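PDB 4NES: UDP-N-acetylglucosamine 2-epimerase, which probably catalyses the reversible epimerisation at C-2 of UDP-N-acetylglucosamine to UDP-N-acetylmannosamine, acting as a homodimer in the cytoplasm. Local coordinates for residues Pro128-Ile131 and Asn132-Leu135; His67-Gln70 and Thr71-Leu75; Thr286-Gly289 and Gly290-Glu293; Thr309-Pro312 and Glu313-Glu316. All coordinates share one frame; numbering follows the deposited sequence.

Contact 1: Pro128-Ile131 and Asn132-Leu135; sequences PEEI and NRVL. With UD1 (uridine-diphosphate-N-acetylglucosamine), chain B.
The opening turns of helix 128-138, the helix of the beta-alpha-beta unit between strands 112-116 and 142-145, bring E130 and R133 together one turn apart. R133 NH1 lies 2.9 Å from E130 OE1 in a bent salt bridge. The oxygen sits in the guanidinium plane, yet the nitrogen arrives from above the carboxylate, the two planes standing 69° apart. Water 1 closes the loop, donating to E130 OE1 and accepting from R133 NH2 (2.8 Å each). A carboxylate suits this place because its two oxygens also take the S122 and F123 amides, while the arginine balances its charge and pairs with D95 through NH2.

Along the backbone run regular i to i+4 bonds, such as L135 N to I131 O at 3.0 Å. I131 CG2 and L135 CD1 meet at 3.8 Å, two branched apolar chains side by side, packing against I139 and L135 of the second subunit. N132 OD1 is bonded to K108 of that subunit.

E129 instead turns to the ligand. Bent at chi2 (81°), its chain carries OE2 to UD1 O3' at 2.7 Å, and OE2 also pairs with R208. A helix whose start lines the ligand cleft is typical of the Rossmann-like domains of the GT-B fold.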
loop_
_atom_site.group_PDB
_atom_site.type_symbol
_atom_site.label_atom_id
_atom_site.label_comp_id
_atom_site.label_asym_id
_atom_site.label_seq_id
_atom_site.Cartn_x
_atom_site.Cartn_y
_atom_site.Cartn_z
ATOM N N PRO A 128 -11.735 -1.304 -4.794
ATOM C CA PRO A 128 -10.922 -0.715 -3.721
ATOM C C PRO A 128 -10.642 -1.695 -2.578
ATOM O O PRO A 128 -9.571 -1.631 -1.963
ATOM C CB PRO A 128 -11.765 0.472 -3.229
ATOM C CG PRO A 128 -13.160 0.200 -3.716
ATOM C CD PRO A 128 -13.026 -0.610 -4.966
ATOM N N GLU A 129 -11.572 -2.602 -2.309
ATOM C CA GLU A 129 -11.358 -3.587 -1.252
ATOM C C GLU A 129 -10.202 -4.513 -1.573
ATOM O O GLU A 129 -9.433 -4.864 -0.680
ATOM C CB GLU A 129 -12.621 -4.418 -1.011
ATOM C CG GLU A 129 -13.746 -3.662 -0.320
ATOM C CD GLU A 129 -14.560 -2.784 -1.264
ATOM O OE1 GLU A 129 -14.325 -2.775 -2.498
ATOM O OE2 GLU A 129 -15.452 -2.076 -0.748
ATOM N N GLU A 130 -10.074 -4.908 -2.841
ATOM C CA GLU A 130 -8.995 -5.802 -3.239
ATOM C C GLU A 130 -7.658 -5.084 -3.083
ATOM O O GLU A 130 -6.697 -5.663 -2.575
ATOM C CB GLU A 130 -9.212 -6.310 -4.679
ATOM C CG GLU A 130 -8.189 -7.344 -5.186
ATOM C CD GLU A 130 -8.458 -8.781 -4.749
ATOM O OE1 GLU A 130 -9.299 -9.016 -3.863
ATOM O OE2 GLU A 130 -7.816 -9.705 -5.295
ATOM N N ILE A 131 -7.602 -3.816 -3.488
ATOM C CA ILE A 131 -6.393 -3.009 -3.298
ATOM C C ILE A 131 -6.035 -2.947 -1.823
ATOM O O ILE A 131 -4.901 -3.228 -1.442
ATOM C CB ILE A 131 -6.555 -1.584 -3.860
ATOM C CG1 ILE A 131 -6.592 -1.622 -5.393
ATOM C CG2 ILE A 131 -5.415 -0.692 -3.398
ATOM C CD1 ILE A 131 -7.148 -0.358 -6.029
ATOM N N ASN A 132 -7.018 -2.620 -0.985
ATOM C CA ASN A 132 -6.771 -2.474 0.443
ATOM C C ASN A 132 -6.235 -3.755 1.056
ATOM O O ASN A 132 -5.292 -3.742 1.849
ATOM C CB ASN A 132 -8.046 -2.058 1.174
ATOM C CG ASN A 132 -8.443 -0.625 0.889
ATOM O OD1 ASN A 132 -7.616 0.184 0.459
ATOM N ND2 ASN A 132 -9.720 -0.300 1.123
ATOM N N ARG A 133 -6.843 -4.874 0.692
ATOM C CA ARG A 133 -6.463 -6.134 1.304
ATOM C C ARG A 133 -5.091 -6.606 0.833
ATOM O O ARG A 133 -4.301 -7.083 1.641
ATOM C CB ARG A 133 -7.518 -7.203 1.033
ATOM C CG ARG A 133 -7.489 -8.368 2.012
ATOM C CD ARG A 133 -8.499 -9.457 1.636
ATOM N NE ARG A 133 -9.824 -8.914 1.330
ATOM C CZ ARG A 133 -10.275 -8.707 0.093
ATOM N NH1 ARG A 133 -9.516 -9.019 -0.949
ATOM N NH2 ARG A 133 -11.487 -8.199 -0.114
ATOM N N VAL A 134 -4.816 -6.481 -0.460
ATOM C CA VAL A 134 -3.517 -6.876 -1.000
ATOM C C VAL A 134 -2.401 -6.049 -0.359
ATOM O O VAL A 134 -1.415 -6.603 0.133
ATOM C CB VAL A 134 -3.463 -6.747 -2.535
ATOM C CG1 VAL A 134 -2.029 -6.931 -3.047
ATOM C CG2 VAL A 134 -4.385 -7.754 -3.204
ATOM N N LEU A 135 -2.572 -4.733 -0.326
ATOM C CA LEU A 135 -1.542 -3.871 0.243
ATOM C C LEU A 135 -1.323 -4.166 1.722
ATOM O O LEU A 135 -0.190 -4.302 2.189
ATOM C CB LEU A 135 -1.901 -2.400 0.039
ATOM C CG LEU A 135 -1.948 -1.955 -1.424
ATOM C CD1 LEU A 135 -2.159 -0.456 -1.495
ATOM C CD2 LEU A 135 -0.685 -2.344 -2.170
HETATM C "C1'" UD1 B . -17.310 0.868 3.296
HETATM C "C2'" UD1 B . -16.186 0.007 2.805
HETATM C "C3'" UD1 B . -16.669 -1.272 2.317
HETATM C "C4'" UD1 B . -17.512 -1.984 3.285
HETATM C "C5'" UD1 B . -18.590 -1.075 3.819
HETATM C "C6'" UD1 B . -19.342 -1.682 4.943
HETATM C "C7'" UD1 B . -14.216 1.347 1.852
HETATM C "C8'" UD1 B . -13.616 1.989 0.637
HETATM N "N2'" UD1 B . -15.490 0.687 1.682
HETATM O "O1'" UD1 B . -18.154 1.151 2.238
HETATM O "O3'" UD1 B . -15.548 -2.097 1.954
HETATM O "O4'" UD1 B . -18.110 -3.126 2.693
HETATM O "O5'" UD1 B . -18.031 0.133 4.325
HETATM O "O6'" UD1 B . -20.664 -1.299 5.027
HETATM O "O7'" UD1 B . -13.641 1.392 2.942
HETATM N N1 UD1 B . -22.705 6.756 4.866
HETATM C C2 UD1 B . -23.574 7.207 5.772
HETATM N N3 UD1 B . -23.410 6.927 7.063
HETATM C C4 UD1 B . -22.365 6.203 7.488
HETATM C C5 UD1 B . -21.443 5.716 6.573
HETATM C C6 UD1 B . -21.637 6.007 5.232
HETATM O O2 UD1 B . -24.534 7.869 5.430
HETATM O O4 UD1 B . -22.214 5.930 8.817
HETATM C C1B UD1 B . -22.881 7.042 3.422
HETATM C C2B UD1 B . -22.325 8.334 2.978
HETATM O "O2'" UD1 B . -23.142 8.876 1.970
HETATM C C3B UD1 B . -21.039 7.971 2.430
HETATM C C4B UD1 B . -21.334 6.666 1.787
HETATM O O4B UD1 B . -22.275 6.022 2.624
HETATM O O3B UD1 B . -20.497 8.908 1.532
HETATM C C5B UD1 B . -20.129 5.805 1.649
HETATM O O5B UD1 B . -19.393 5.612 2.830
HETATM P PA UD1 B . -17.987 4.954 2.779
HETATM O O1A UD1 B . -17.092 5.800 1.927
HETATM O O2A UD1 B . -17.478 4.810 4.176
HETATM O O3A UD1 B . -18.105 3.577 2.046
HETATM P PB UD1 B . -19.139 2.382 2.265
HETATM O O1B UD1 B . -19.991 2.293 1.041
HETATM O O2B UD1 B . -19.853 2.513 3.582
HETATM O O HOH W 1 -11.767 -8.175 -2.936
#

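Contact 2: His67-Gln70 and Thr71-Leu75; sequences HGEQ and TGKML. With UD1 (uridine-diphosphate-N-acetylglucosamine), chain B.
H67 O is gripped twice by T71: the backbone N comes to 2.9 Å and the hydroxyl OG1 to 2.7 Å, from opposite faces of the carbonyl plane. With OG1 turned beside its own backbone N (chi1 -52°), T71 can bend its hydroxyl back to the preceding turn, so the buried hydroxyl finds an acceptor in the helix's own backbone.

On another flank E69 and K73 run alongside each other in a salt bridge, K73 NZ meeting E69 OE2 at 3.1 Å on the anti side of the carboxylate. The extended lysine also lays CE 3.6 Å from E69 CG, so the methylenes pack as the charges pair. Q70 and selenomethionine M74 also lie side by side, here by packing, M74 CE reaching Q70 CG at 3.6 Å, while the Q70 amide is held by G63 O and N97 ND2.

H67 faces UD1, the acetyl methyl C8' lying at the ring edge, 3.6 Å from CE1, and N97 ND2 bonding ND1. At the start of helix 67-85, E79 of the second subunit accepts from the amides of G68 and E69; T71 packs on L75 of that subunit, and L75 on its G68, where no side chain intervenes. Within the chain, M74 and L75 rest on helix 97-108, against T98, A101 and V105.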
loop_
_atom_site.group_PDB
_atom_site.type_symbol
_atom_site.label_atom_id
_atom_site.label_comp_id
_atom_site.label_asym_id
_atom_site.label_seq_id
_atom_site.Cartn_x
_atom_site.Cartn_y
_atom_site.Cartn_z
ATOM N N HIS A 67 -11.535 8.641 -1.688
ATOM C CA HIS A 67 -10.526 7.736 -1.140
ATOM C C HIS A 67 -9.277 8.445 -0.652
ATOM O O HIS A 67 -8.774 8.152 0.420
ATOM C CB HIS A 67 -10.117 6.680 -2.167
ATOM C CG HIS A 67 -11.195 5.693 -2.472
ATOM N ND1 HIS A 67 -11.541 4.681 -1.601
ATOM C CD2 HIS A 67 -11.998 5.556 -3.550
ATOM C CE1 HIS A 67 -12.522 3.974 -2.125
ATOM N NE2 HIS A 67 -12.820 4.480 -3.310
ATOM N N GLY A 68 -8.752 9.370 -1.447
ATOM C CA GLY A 68 -7.528 10.052 -1.061
ATOM C C GLY A 68 -7.747 10.956 0.132
ATOM O O GLY A 68 -6.938 10.980 1.064
ATOM N N GLU A 69 -8.863 11.680 0.124
ATOM C CA GLU A 69 -9.232 12.554 1.232
ATOM C C GLU A 69 -9.403 11.765 2.535
ATOM O O GLU A 69 -8.815 12.097 3.565
ATOM C CB GLU A 69 -10.526 13.303 0.883
ATOM C CG GLU A 69 -11.116 14.118 2.022
ATOM C CD GLU A 69 -12.574 14.501 1.791
ATOM O OE1 GLU A 69 -13.184 14.020 0.809
ATOM O OE2 GLU A 69 -13.110 15.284 2.602
ATOM N N GLN A 70 -10.194 10.704 2.477
ATOM C CA GLN A 70 -10.517 9.915 3.655
ATOM C C GLN A 70 -9.289 9.165 4.168
ATOM O O GLN A 70 -8.970 9.222 5.358
ATOM C CB GLN A 70 -11.628 8.938 3.286
ATOM C CG GLN A 70 -12.185 8.132 4.431
ATOM C CD GLN A 70 -13.203 7.127 3.941
ATOM O OE1 GLN A 70 -12.859 6.194 3.220
ATOM N NE2 GLN A 70 -14.466 7.324 4.308
ATOM N N THR A 71 -8.581 8.486 3.267
ATOM C CA THR A 71 -7.404 7.717 3.670
ATOM C C THR A 71 -6.299 8.656 4.163
ATOM O O THR A 71 -5.631 8.363 5.147
ATOM C CB THR A 71 -6.885 6.847 2.518
ATOM O OG1 THR A 71 -7.965 6.062 1.990
ATOM C CG2 THR A 71 -5.771 5.919 2.984
ATOM N N GLY A 72 -6.119 9.790 3.488
ATOM C CA GLY A 72 -5.123 10.769 3.898
ATOM C C GLY A 72 -5.346 11.326 5.295
ATOM O O GLY A 72 -4.421 11.380 6.112
ATOM N N LYS A 73 -6.579 11.734 5.583
ATOM C CA LYS A 73 -6.919 12.187 6.924
ATOM C C LYS A 73 -6.667 11.079 7.951
ATOM O O LYS A 73 -6.190 11.338 9.061
ATOM C CB LYS A 73 -8.381 12.618 6.979
ATOM C CG LYS A 73 -8.706 13.897 6.211
ATOM C CD LYS A 73 -10.219 14.074 6.201
ATOM C CE LYS A 73 -10.683 15.262 5.391
ATOM N NZ LYS A 73 -12.166 15.400 5.537
HETATM N N MSE A 74 -6.989 9.842 7.585
HETATM C CA MSE A 74 -6.739 8.714 8.475
HETATM C C MSE A 74 -5.257 8.524 8.776
HETATM O O MSE A 74 -4.897 8.271 9.921
HETATM C CB MSE A 74 -7.323 7.418 7.906
HETATM C CG MSE A 74 -8.828 7.359 7.885
HETATM SE SE MSE A 74 -9.477 5.834 6.852
HETATM C CE MSE A 74 -11.355 6.051 7.293
ATOM N N LEU A 75 -4.392 8.637 7.766
ATOM C CA LEU A 75 -2.951 8.506 8.007
ATOM C C LEU A 75 -2.476 9.571 8.985
ATOM O O LEU A 75 -1.718 9.279 9.914
ATOM C CB LEU A 75 -2.137 8.635 6.714
ATOM C CG LEU A 75 -2.347 7.589 5.620
ATOM C CD1 LEU A 75 -1.389 7.830 4.454
ATOM C CD2 LEU A 75 -2.163 6.188 6.168
HETATM C "C1'" UD1 B . -17.310 0.868 3.296
HETATM C "C2'" UD1 B . -16.186 0.007 2.805
HETATM C "C3'" UD1 B . -16.669 -1.272 2.317
HETATM C "C4'" UD1 B . -17.512 -1.984 3.285
HETATM C "C5'" UD1 B . -18.590 -1.075 3.819
HETATM C "C6'" UD1 B . -19.342 -1.682 4.943
HETATM C "C7'" UD1 B . -14.216 1.347 1.852
HETATM C "C8'" UD1 B . -13.616 1.989 0.637
HETATM N "N2'" UD1 B . -15.490 0.687 1.682
HETATM O "O1'" UD1 B . -18.154 1.151 2.238
HETATM O "O3'" UD1 B . -15.548 -2.097 1.954
HETATM O "O4'" UD1 B . -18.110 -3.126 2.693
HETATM O "O5'" UD1 B . -18.031 0.133 4.325
HETATM O "O6'" UD1 B . -20.664 -1.299 5.027
HETATM O "O7'" UD1 B . -13.641 1.392 2.942
HETATM N N1 UD1 B . -22.705 6.756 4.866
HETATM C C2 UD1 B . -23.574 7.207 5.772
HETATM N N3 UD1 B . -23.410 6.927 7.063
HETATM C C4 UD1 B . -22.365 6.203 7.488
HETATM C C5 UD1 B . -21.443 5.716 6.573
HETATM C C6 UD1 B . -21.637 6.007 5.232
HETATM O O2 UD1 B . -24.534 7.869 5.430
HETATM O O4 UD1 B . -22.214 5.930 8.817
HETATM C C1B UD1 B . -22.881 7.042 3.422
HETATM C C2B UD1 B . -22.325 8.334 2.978
HETATM O "O2'" UD1 B . -23.142 8.876 1.970
HETATM C C3B UD1 B . -21.039 7.971 2.430
HETATM C C4B UD1 B . -21.334 6.666 1.787
HETATM O O4B UD1 B . -22.275 6.022 2.624
HETATM O O3B UD1 B . -20.497 8.908 1.532
HETATM C C5B UD1 B . -20.129 5.805 1.649
HETATM O O5B UD1 B . -19.393 5.612 2.830
HETATM P PA UD1 B . -17.987 4.954 2.779
HETATM O O1A UD1 B . -17.092 5.800 1.927
HETATM O O2A UD1 B . -17.478 4.810 4.176
HETATM O O3A UD1 B . -18.105 3.577 2.046
HETATM P PB UD1 B . -19.139 2.382 2.265
HETATM O O1B UD1 B . -19.991 2.293 1.041
HETATM O O2B UD1 B . -19.853 2.513 3.582
#

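Contact 3: Thr286-Gly289 and Gly290-Glu293; sequences TDSG and GVQE. With UDP (uridine-5'-diphosphate), chain C.
The Q292 amide and the S288 peptide carbonyl are the flat groups that meet. Q292 NE2 reaches S288 O at 3.1 Å with the acceptor at the amide edge, only 7° out of its plane, whereas the donor stands above the carbonyl plane, 49° out of it. The other end of that amide, OE1, is taken by T309 OG1. S288 O also receives the Q292 backbone N, but weakly, at 3.4 Å.

S288 is the N-cap of helix 289-298. Its OG, swung opposite its own N (chi1 166°), accepts from V291 N at 3.1 Å and donates to UDP O2A at 2.6 Å, so one hydroxyl caps the helix and holds the alpha phosphate. Just before it, T286 OG1 accepts from S288 N at 3.0 Å, an ST turn, and is also hydrogen-bonded to T205 OG1. T286 and V291 cross at an angle, CB of the threonine 3.9 Å from CG1 of the valine.

Two backbone amides reach the beta phosphate: G289 N gives to O2B at 2.9 Å and G290 N to O1B at 2.8 Å. Glycine suits position 290, since a side chain there would be crowded by UDP C5'. Peptide N-H groups at a helix start would favour the diphosphate's negative charge, and the helix dipole would be expected to add to this.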
loop_
_atom_site.group_PDB
_atom_site.type_symbol
_atom_site.label_atom_id
_atom_site.label_comp_id
_atom_site.label_asym_id
_atom_site.label_seq_id
_atom_site.Cartn_x
_atom_site.Cartn_y
_atom_site.Cartn_z
ATOM N N THR A 286 -27.252 -10.882 -2.392
ATOM C CA THR A 286 -26.351 -9.905 -1.807
ATOM C C THR A 286 -25.131 -9.610 -2.659
ATOM O O THR A 286 -24.748 -10.400 -3.531
ATOM C CB THR A 286 -25.881 -10.394 -0.414
ATOM O OG1 THR A 286 -25.323 -9.306 0.339
ATOM C CG2 THR A 286 -24.851 -11.513 -0.536
ATOM N N ASP A 287 -24.505 -8.472 -2.376
ATOM C CA ASP A 287 -23.132 -8.260 -2.817
ATOM C C ASP A 287 -22.184 -8.002 -1.638
ATOM O O ASP A 287 -21.045 -7.570 -1.831
ATOM C CB ASP A 287 -23.015 -7.176 -3.907
ATOM C CG ASP A 287 -23.323 -5.776 -3.398
ATOM O OD1 ASP A 287 -23.575 -5.602 -2.193
ATOM O OD2 ASP A 287 -23.274 -4.830 -4.215
ATOM N N SER A 288 -22.665 -8.263 -0.422
ATOM C CA SER A 288 -21.863 -8.124 0.788
ATOM C C SER A 288 -20.900 -9.289 0.987
ATOM O O SER A 288 -21.255 -10.436 0.705
ATOM C CB SER A 288 -22.809 -8.084 1.987
ATOM O OG SER A 288 -22.088 -8.263 3.193
ATOM N N GLY A 289 -19.704 -9.013 1.507
ATOM C CA GLY A 289 -18.774 -10.086 1.829
ATOM C C GLY A 289 -19.227 -10.894 3.027
ATOM O O GLY A 289 -19.293 -12.127 2.985
ATOM N N GLY A 290 -19.532 -10.203 4.118
ATOM C CA GLY A 290 -19.965 -10.873 5.328
ATOM C C GLY A 290 -21.258 -11.654 5.162
ATOM O O GLY A 290 -21.398 -12.730 5.740
ATOM N N VAL A 291 -22.198 -11.132 4.376
ATOM C CA VAL A 291 -23.473 -11.828 4.210
ATOM C C VAL A 291 -23.277 -13.143 3.444
ATOM O O VAL A 291 -23.937 -14.130 3.747
ATOM C CB VAL A 291 -24.536 -10.932 3.567
ATOM C CG1 VAL A 291 -25.811 -11.705 3.283
ATOM C CG2 VAL A 291 -24.834 -9.744 4.471
ATOM N N GLN A 292 -22.358 -13.176 2.481
ATOM C CA GLN A 292 -22.050 -14.432 1.788
ATOM C C GLN A 292 -21.601 -15.492 2.789
ATOM O O GLN A 292 -22.005 -16.656 2.706
ATOM C CB GLN A 292 -20.933 -14.233 0.760
ATOM C CG GLN A 292 -21.335 -13.470 -0.484
ATOM C CD GLN A 292 -20.136 -13.249 -1.372
ATOM O OE1 GLN A 292 -19.628 -14.183 -1.986
ATOM N NE2 GLN A 292 -19.662 -12.007 -1.432
ATOM N N GLU A 293 -20.757 -15.093 3.732
ATOM C CA GLU A 293 -20.276 -16.007 4.759
ATOM C C GLU A 293 -21.389 -16.458 5.696
ATOM O O GLU A 293 -21.527 -17.648 5.970
ATOM C CB GLU A 293 -19.137 -15.353 5.544
ATOM C CG GLU A 293 -17.880 -15.198 4.695
ATOM C CD GLU A 293 -16.936 -14.118 5.188
ATOM O OE1 GLU A 293 -17.330 -13.319 6.060
ATOM O OE2 GLU A 293 -15.797 -14.065 4.676
HETATM N N1 UDP C . -25.516 -6.506 8.809
HETATM C C2 UDP C . -26.254 -6.047 9.847
HETATM N N3 UDP C . -27.386 -5.350 9.609
HETATM C C4 UDP C . -27.820 -5.080 8.359
HETATM C C5 UDP C . -27.081 -5.535 7.259
HETATM C C6 UDP C . -25.908 -6.249 7.527
HETATM O O2 UDP C . -25.901 -6.266 11.009
HETATM O O4 UDP C . -28.990 -4.349 8.170
HETATM C "C1'" UDP C . -24.248 -7.231 9.003
HETATM C "C2'" UDP C . -24.135 -8.562 8.472
HETATM O "O2'" UDP C . -24.766 -9.491 9.323
HETATM C "C3'" UDP C . -22.685 -8.744 8.328
HETATM C "C4'" UDP C . -22.180 -7.397 8.104
HETATM O "O4'" UDP C . -23.258 -6.511 8.272
HETATM O "O3'" UDP C . -22.063 -9.289 9.459
HETATM C "C5'" UDP C . -21.650 -7.176 6.728
HETATM O "O5'" UDP C . -21.291 -5.833 6.512
HETATM P PA UDP C . -21.409 -5.135 5.094
HETATM O O1A UDP C . -21.834 -3.700 5.317
HETATM O O2A UDP C . -22.390 -5.906 4.238
HETATM O O3A UDP C . -19.970 -5.084 4.449
HETATM P PB UDP C . -19.028 -6.141 3.775
HETATM O O1B UDP C . -19.099 -7.460 4.531
HETATM O O2B UDP C . -19.423 -6.290 2.328
HETATM O O3B UDP C . -17.680 -5.486 3.897
#

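Contact 4: Thr309-Pro312 and Glu313-Glu316; sequences TERP and ETVE
Hydrogen bonds dominate where the loop passes into helix 313-316. R311 O takes two donors from T314: the hydroxyl OG1 at 2.8 Å, nearly in line with the carbonyl bond, and the backbone N at 3.2 Å, from above the carbonyl plane. T314 holds OG1 between its N and carbonyl carbon (chi1 62°), from where it turns back to the loop; N320 ND2 bonds the same oxygen. P312 O accepts E316 N at 2.8 Å, in its carbonyl plane, while V315 N adds a weak, bent bond. Upstream, T309 OG1 accepts R311 N at 3.1 Å, an ST turn, the same hydroxyl meeting Q292 OE1.

Charge pairs come next. The R311 guanidinium turns its edge, through NH1, to E310 OE2 at 2.9 Å, though the carboxylate is met from above its plane; R306 shares that oxygen. R311 NH2 binds E293.

Van der Waals contacts complete it. E313 bends at chi2 (80°) so that its carboxylate returns over the loop, OE1 lying 3.0 Å from R311 C. P312, just ahead of E313, where a missing N-H costs no bond, lies alongside E316, P312 CB being 3.9 Å from E316 OE2. The apolar T309 CG2 and V315 CG2 are 4.3 Å apart. T309 and V315 rest on strand 320-322 through L322 and N320, while R311 and T314 pack against helix 289-298 at Q292 and C296.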
loop_
_atom_site.group_PDB
_atom_site.type_symbol
_atom_site.label_atom_id
_atom_site.label_comp_id
_atom_site.label_asym_id
_atom_site.label_seq_id
_atom_site.Cartn_x
_atom_site.Cartn_y
_atom_site.Cartn_z
ATOM N N THR A 309 -16.005 -13.294 -6.464
ATOM C CA THR A 309 -16.069 -13.174 -5.020
ATOM C C THR A 309 -14.705 -13.487 -4.425
ATOM O O THR A 309 -13.903 -14.202 -5.027
ATOM C CB THR A 309 -17.150 -14.105 -4.406
ATOM O OG1 THR A 309 -17.137 -13.960 -2.981
ATOM C CG2 THR A 309 -16.873 -15.573 -4.749
ATOM N N GLU A 310 -14.433 -12.938 -3.250
ATOM C CA GLU A 310 -13.189 -13.243 -2.561
ATOM C C GLU A 310 -13.413 -14.314 -1.506
ATOM O O GLU A 310 -12.502 -14.653 -0.759
ATOM C CB GLU A 310 -12.511 -11.991 -1.974
ATOM C CG GLU A 310 -13.352 -11.156 -1.031
ATOM C CD GLU A 310 -14.478 -10.463 -1.752
ATOM O OE1 GLU A 310 -14.199 -9.608 -2.622
ATOM O OE2 GLU A 310 -15.638 -10.801 -1.463
ATOM N N ARG A 311 -14.623 -14.864 -1.462
ATOM C CA ARG A 311 -14.843 -16.084 -0.684
ATOM C C ARG A 311 -15.386 -17.184 -1.591
ATOM O O ARG A 311 -16.550 -17.588 -1.489
ATOM C CB ARG A 311 -15.669 -15.867 0.614
ATOM C CG ARG A 311 -16.878 -14.950 0.521
ATOM C CD ARG A 311 -16.499 -13.477 0.657
ATOM N NE ARG A 311 -16.038 -13.102 1.997
ATOM C CZ ARG A 311 -15.621 -11.882 2.322
ATOM N NH1 ARG A 311 -15.566 -10.929 1.405
ATOM N NH2 ARG A 311 -15.229 -11.623 3.562
ATOM N N PRO A 312 -14.524 -17.691 -2.491
ATOM C CA PRO A 312 -14.927 -18.677 -3.488
ATOM C C PRO A 312 -15.304 -20.002 -2.858
ATOM O O PRO A 312 -15.941 -20.795 -3.534
ATOM C CB PRO A 312 -13.662 -18.843 -4.345
ATOM C CG PRO A 312 -12.549 -18.466 -3.422
ATOM C CD PRO A 312 -13.100 -17.331 -2.643
ATOM N N GLU A 313 -14.915 -20.224 -1.602
ATOM C CA GLU A 313 -15.246 -21.468 -0.920
ATOM C C GLU A 313 -16.769 -21.638 -0.819
ATOM O O GLU A 313 -17.278 -22.752 -0.863
ATOM C CB GLU A 313 -14.572 -21.532 0.460
ATOM C CG GLU A 313 -13.156 -20.904 0.496
ATOM C CD GLU A 313 -13.199 -19.398 0.606
ATOM O OE1 GLU A 313 -14.323 -18.880 0.650
ATOM O OE2 GLU A 313 -12.120 -18.710 0.673
ATOM N N THR A 314 -17.499 -20.532 -0.726
ATOM C CA THR A 314 -18.961 -20.605 -0.672
ATOM C C THR A 314 -19.554 -21.124 -1.978
ATOM O O THR A 314 -20.563 -21.827 -1.978
ATOM C CB THR A 314 -19.585 -19.248 -0.347
ATOM O OG1 THR A 314 -19.264 -18.313 -1.388
ATOM C CG2 THR A 314 -19.066 -18.735 0.988
ATOM N N VAL A 315 -18.938 -20.768 -3.102
ATOM C CA VAL A 315 -19.367 -21.286 -4.386
ATOM C C VAL A 315 -18.901 -22.732 -4.518
ATOM O O VAL A 315 -19.658 -23.591 -4.971
ATOM C CB VAL A 315 -18.817 -20.438 -5.554
ATOM C CG1 VAL A 315 -19.203 -21.046 -6.891
ATOM C CG2 VAL A 315 -19.339 -19.003 -5.463
ATOM N N GLU A 316 -17.669 -22.993 -4.072
ATOM C CA GLU A 316 -17.051 -24.318 -4.163
ATOM C C GLU A 316 -17.879 -25.394 -3.416
ATOM O O GLU A 316 -18.063 -26.495 -3.931
ATOM C CB GLU A 316 -15.550 -24.280 -3.737
ATOM C CG GLU A 316 -14.648 -23.250 -4.541
ATOM C CD GLU A 316 -13.104 -23.391 -4.353
ATOM O OE1 GLU A 316 -12.545 -24.362 -4.894
ATOM O OE2 GLU A 316 -12.443 -22.528 -3.687
#

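How the contacts relate
Along the chain contact 2 comes first, then contact 1, contact 3 and contact 4. The first two belong to the Rossmann-like domain with the seven-stranded parallel sheet, their centres about 15 Å apart; both touch UD1 and the second subunit, and P128 packs on H67. Contacts 3 and 4, with centres about 10 Å apart, belong to the domain with the six-stranded sheet and are joined through Q292 with T309 and E293 with R311. Between the domains, R133 packs on E310, linking contacts 1 and 4 (centres about 17 Å apart). Contacts 1 and 3 thus approach the GT-B cleft from different domains, contact 1 touching UDP-GlcNAc and contact 3 UDP, though both ligands have partners in each domain.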